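Apical membrane antigen 1 (Babesia divergens, PDB 4APM) probably takes part in host-cell invasion at the moving junction of this apicomplexan parasite, represented here by domains one to three of the membrane antigen. Local coordinates at residues K56-G61 and M191-S196; T164-N169 and S187-E192. All blocks are in the same frame, centred on the assembly; numbering follows the deposited sequence.

Interaction 1: residues K56-G61 and M191-S196; sequences KVINLG and MEPMKS
Val-57 and Met-194, and Asn-59 and Glu-192, form the two hydrogen-bonded pairs of a two-stranded antiparallel ribbon, a worked example of how a backbone ladder sorts side chains onto two unlike faces. The Val-57 rung is the more regular: Val-57 N reaches Met-194 O at 2.9 Å, and Met-194 N returns to Val-57 O at 2.8 Å. At the next rung Asn-59 N donates to Glu-192 O at 2.8 Å, whereas Glu-192 N to Asn-59 O is stretched to 3.3 Å. CA-H...O contacts, such as Pro-193 CA to Val-57 O, fill in between; proline, lacking an N-H, sits at a non-hydrogen-bonded position where the ladder needs none.

Apolar packing belongs mainly to the face of Ile-58, Leu-60, Met-191 and Pro-193. Ile-58 spans two partners: CG2, anti to the backbone N, meets Met-191 CB at 3.8 Å, while CD1 lies against the Pro-193 ring carbon CB. Leu-60 lies side by side with Met-191, its CD2 touching CB. Lys-56 extends from this same face, its NZ bonded to Gln-167 and to backbone oxygens of Ile-29 and Tyr-30. On the opposite face, with Asn-59 and Glu-192, Val-57 CG2 packs on Met-194 CG.

Polar side-chain contacts gather on that second face. Asn-59 swings its amide across the Met-194 side chain, ND2 making a weak but straight hydrogen bond to Met-194 SD (3.3 Å, 167°). The same ND2 donates to a water, which in turn donates a hydrogen bond to Glu-192 OE2 at 2.7 Å.

Sulfur and water together therefore engage both the amide nitrogen and, indirectly, a carboxylate, which should restrict rotation of the Asn-59 amide on the more open face, while the face of Ile-58 and Pro-193 is buried, Pro-193 packing on Tyr-30 and on Phe-257 of helix 249-257.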
# COMPACT_ATOMS: atom_id res chain seq x y z
N LYS A 56 8.78 1.58 0.86
CA LYS A 56 9.34 1.84 -0.46
C LYS A 56 10.74 2.39 -0.32
O LYS A 56 10.93 3.46 0.27
CB LYS A 56 8.48 2.81 -1.27
CG LYS A 56 9.12 3.27 -2.58
CD LYS A 56 8.09 3.93 -3.49
CE LYS A 56 8.73 4.69 -4.64
NZ LYS A 56 7.67 5.10 -5.62
N VAL A 57 11.71 1.65 -0.84
CA VAL A 57 13.06 2.13 -0.99
C VAL A 57 13.43 2.09 -2.46
O VAL A 57 12.81 1.39 -3.26
CB VAL A 57 14.10 1.30 -0.17
CG1 VAL A 57 13.77 1.28 1.31
CG2 VAL A 57 14.26 -0.12 -0.73
N ILE A 58 14.47 2.84 -2.81
CA ILE A 58 15.01 2.76 -4.15
C ILE A 58 16.37 2.09 -4.07
O ILE A 58 17.25 2.58 -3.37
CB ILE A 58 15.14 4.16 -4.80
CG1 ILE A 58 13.83 4.97 -4.62
CG2 ILE A 58 15.54 4.02 -6.26
CD1 ILE A 58 12.60 4.37 -5.30
N ASN A 59 16.50 0.94 -4.73
CA ASN A 59 17.79 0.23 -4.85
C ASN A 59 18.71 0.91 -5.89
O ASN A 59 18.31 1.15 -7.04
CB ASN A 59 17.58 -1.23 -5.26
CG ASN A 59 16.92 -2.06 -4.19
OD1 ASN A 59 17.02 -1.75 -2.99
ND2 ASN A 59 16.23 -3.13 -4.60
N LEU A 60 19.94 1.20 -5.50
CA LEU A 60 20.84 1.96 -6.37
C LEU A 60 21.95 1.08 -6.99
O LEU A 60 22.42 0.14 -6.36
CB LEU A 60 21.43 3.16 -5.63
CG LEU A 60 20.38 4.14 -5.10
CD1 LEU A 60 21.07 5.35 -4.46
CD2 LEU A 60 19.45 4.60 -6.23
N GLY A 61 22.31 1.39 -8.23
CA GLY A 61 23.40 0.70 -8.93
C GLY A 61 24.71 0.64 -8.16
O GLY A 61 25.40 -0.38 -8.16
N MET A 191 18.60 2.12 -11.27
CA MET A 191 17.77 2.05 -10.07
C MET A 191 16.42 1.39 -10.29
O MET A 191 15.87 1.40 -11.40
CB MET A 191 17.61 3.44 -9.43
CG MET A 191 16.75 4.41 -10.23
SD MET A 191 16.67 6.07 -9.51
CE MET A 191 18.28 6.72 -9.96
N GLU A 192 15.89 0.81 -9.23
CA GLU A 192 14.49 0.41 -9.18
C GLU A 192 13.95 0.48 -7.76
O GLU A 192 14.71 0.28 -6.81
CB GLU A 192 14.31 -1.00 -9.71
CG GLU A 192 15.21 -2.05 -9.08
CD GLU A 192 15.02 -3.39 -9.75
OE1 GLU A 192 14.85 -3.42 -10.98
OE2 GLU A 192 14.97 -4.40 -9.04
N PRO A 193 12.64 0.71 -7.61
CA PRO A 193 11.96 0.66 -6.30
C PRO A 193 11.86 -0.76 -5.78
O PRO A 193 11.70 -1.69 -6.56
CB PRO A 193 10.55 1.18 -6.60
CG PRO A 193 10.60 1.74 -8.00
CD PRO A 193 11.69 1.00 -8.70
N MET A 194 11.92 -0.92 -4.46
CA MET A 194 11.42 -2.14 -3.87
C MET A 194 10.70 -1.95 -2.54
O MET A 194 10.86 -0.93 -1.89
CB MET A 194 12.48 -3.25 -3.83
CG MET A 194 13.57 -3.13 -2.79
SD MET A 194 14.29 -4.77 -2.44
CE MET A 194 13.39 -5.21 -0.95
N LYS A 195 9.79 -2.86 -2.26
CA LYS A 195 9.05 -2.92 -1.02
C LYS A 195 9.87 -3.73 -0.01
O LYS A 195 10.20 -4.89 -0.26
CB LYS A 195 7.72 -3.63 -1.26
CG LYS A 195 6.69 -3.45 -0.14
CD LYS A 195 5.98 -2.11 -0.19
CE LYS A 195 4.58 -2.20 0.40
NZ LYS A 195 3.94 -0.86 0.67
N SER A 196 10.26 -3.10 1.09
CA SER A 196 11.24 -3.73 1.94
C SER A 196 10.68 -3.93 3.32
O SER A 196 10.28 -2.97 3.97
CB SER A 196 12.51 -2.91 2.03
OG SER A 196 13.10 -3.13 3.28
O HOH W 1 16.64 -4.71 -6.89

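Interaction 2: residues T164-N169 and S187-E192; sequences TPMQYN and SLLCME
With CG set between the backbone N and the carbonyl carbon and the chain bent at chi3 (76°), Met-191 brings its thioether against the Met-166 backbone and CB; Asn-169, its CG anti to the backbone N (chi1 -172°), sends its amide toward Leu-189. The motif is a single antiparallel bridge that joins an irregular loop to the start of strand 191-195, just after a type I turn from Ser-187 to Cys-190. Asn-169 and Met-191 form the hydrogen-bonded pair: Asn-169 N donates to Met-191 O at 2.9 Å and Met-191 N to Asn-169 O at 3.0 Å, both nearly straight.

The two methionine side chains cross at about a right angle, Met-191 SD lying 3.8 Å from Met-166 CB and the methyls meeting beyond. Tyr-168 crosses Glu-192 at a slant, ring atom CD1 touching CB. Upstream, the loop is shaped from within by an ST turn, Met-166 N to Thr-164 OG1, and by Gln-167 NE2 donating to Pro-165 O in the plane of its own amide. At the turn, Asn-169 ND2 approaches Leu-189 O at 2.8 Å, but the bond is bent to 127° and weak.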
# COMPACT_ATOMS: atom_id res chain seq x y z
N THR A 164 15.90 14.17 -6.39
CA THR A 164 15.37 13.78 -7.70
C THR A 164 14.11 12.96 -7.55
O THR A 164 14.00 12.18 -6.61
CB THR A 164 16.40 12.95 -8.52
OG1 THR A 164 15.76 12.42 -9.69
CG2 THR A 164 16.93 11.81 -7.71
N PRO A 165 13.16 13.09 -8.51
CA PRO A 165 12.00 12.21 -8.45
C PRO A 165 12.25 10.86 -9.14
O PRO A 165 11.35 10.01 -9.16
CB PRO A 165 10.94 13.00 -9.21
CG PRO A 165 11.72 13.77 -10.24
CD PRO A 165 13.06 14.07 -9.61
N MET A 166 13.46 10.65 -9.67
CA MET A 166 13.79 9.37 -10.30
C MET A 166 13.58 8.17 -9.37
O MET A 166 13.94 8.20 -8.20
CB MET A 166 15.21 9.37 -10.85
CG MET A 166 15.35 10.17 -12.15
SD MET A 166 16.95 9.97 -12.97
CE MET A 166 16.93 8.21 -13.32
N GLN A 167 13.00 7.12 -9.91
CA GLN A 167 12.65 5.97 -9.09
C GLN A 167 12.98 4.70 -9.82
O GLN A 167 13.34 3.71 -9.22
CB GLN A 167 11.16 6.01 -8.72
CG GLN A 167 10.79 7.26 -7.94
CD GLN A 167 9.33 7.61 -8.03
OE1 GLN A 167 8.47 6.87 -7.54
NE2 GLN A 167 9.04 8.77 -8.63
N TYR A 168 12.90 4.75 -11.14
CA TYR A 168 13.14 3.57 -11.96
C TYR A 168 13.92 3.92 -13.22
O TYR A 168 13.53 4.80 -13.98
CB TYR A 168 11.82 2.92 -12.34
CG TYR A 168 11.99 1.65 -13.13
CD1 TYR A 168 12.19 0.44 -12.49
CD2 TYR A 168 11.99 1.67 -14.52
CE1 TYR A 168 12.32 -0.73 -13.20
CE2 TYR A 168 12.16 0.51 -15.25
CZ TYR A 168 12.31 -0.68 -14.59
OH TYR A 168 12.45 -1.83 -15.33
N ASN A 169 15.03 3.21 -13.44
CA ASN A 169 15.86 3.45 -14.61
C ASN A 169 16.71 2.23 -14.90
O ASN A 169 17.63 1.91 -14.15
CB ASN A 169 16.73 4.71 -14.40
CG ASN A 169 17.47 5.13 -15.67
OD1 ASN A 169 17.09 4.76 -16.78
ND2 ASN A 169 18.55 5.88 -15.50
N SER A 187 26.38 2.94 -11.87
CA SER A 187 26.12 4.22 -11.25
C SER A 187 24.86 4.18 -10.39
O SER A 187 23.98 3.32 -10.56
CB SER A 187 26.01 5.31 -12.31
OG SER A 187 25.05 4.95 -13.27
N LEU A 188 24.78 5.13 -9.46
CA LEU A 188 23.54 5.47 -8.79
C LEU A 188 22.33 5.59 -9.74
O LEU A 188 21.21 5.26 -9.36
CB LEU A 188 23.76 6.74 -7.93
CG LEU A 188 22.94 8.03 -7.95
CD1 LEU A 188 23.73 9.14 -7.27
CD2 LEU A 188 22.57 8.49 -9.35
N LEU A 189 22.58 5.96 -11.00
CA LEU A 189 21.49 6.23 -11.96
C LEU A 189 20.81 4.97 -12.46
O LEU A 189 19.83 5.04 -13.21
CB LEU A 189 21.99 7.06 -13.15
CG LEU A 189 22.37 8.53 -12.89
CD1 LEU A 189 23.14 9.15 -14.07
CD2 LEU A 189 21.15 9.36 -12.52
N CYS A 190 21.35 3.82 -12.08
CA CYS A 190 20.72 2.55 -12.37
C CYS A 190 19.92 2.15 -11.15
O CYS A 190 20.49 1.91 -10.09
CB CYS A 190 21.77 1.50 -12.68
SG CYS A 190 21.10 -0.16 -12.90
N MET A 191 18.60 2.12 -11.27
CA MET A 191 17.77 2.05 -10.07
C MET A 191 16.42 1.39 -10.29
O MET A 191 15.87 1.40 -11.40
CB MET A 191 17.61 3.44 -9.43
CG MET A 191 16.75 4.41 -10.23
SD MET A 191 16.67 6.07 -9.51
CE MET A 191 18.28 6.72 -9.96
N GLU A 192 15.89 0.81 -9.23
CA GLU A 192 14.49 0.41 -9.18
C GLU A 192 13.95 0.48 -7.76
O GLU A 192 14.71 0.28 -6.81
CB GLU A 192 14.31 -1.00 -9.71
CG GLU A 192 15.21 -2.05 -9.08
CD GLU A 192 15.02 -3.39 -9.75
OE1 GLU A 192 14.85 -3.42 -10.98
OE2 GLU A 192 14.97 -4.40 -9.04

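From the N terminus, strand 56-60 comes first and waits some 130 residues for its partner, so interaction 1 closes a very long loop. Within that loop the chain passes the strands 150-153 and 158-161 and then enters 164-169, which interaction 2 joins to 187-192 by a much shorter closure, nested inside the first. The two end on the same piece of chain, sharing Met-191 and Glu-192, so that strand 191-195 has strand 56-60 beside it and the loop bridged to its beginning. Direct contacts tie them further: Leu-60 CD2 packs against Leu-188 O, and Ile-58 CG2 and Pro-193 CD against Gln-167 O.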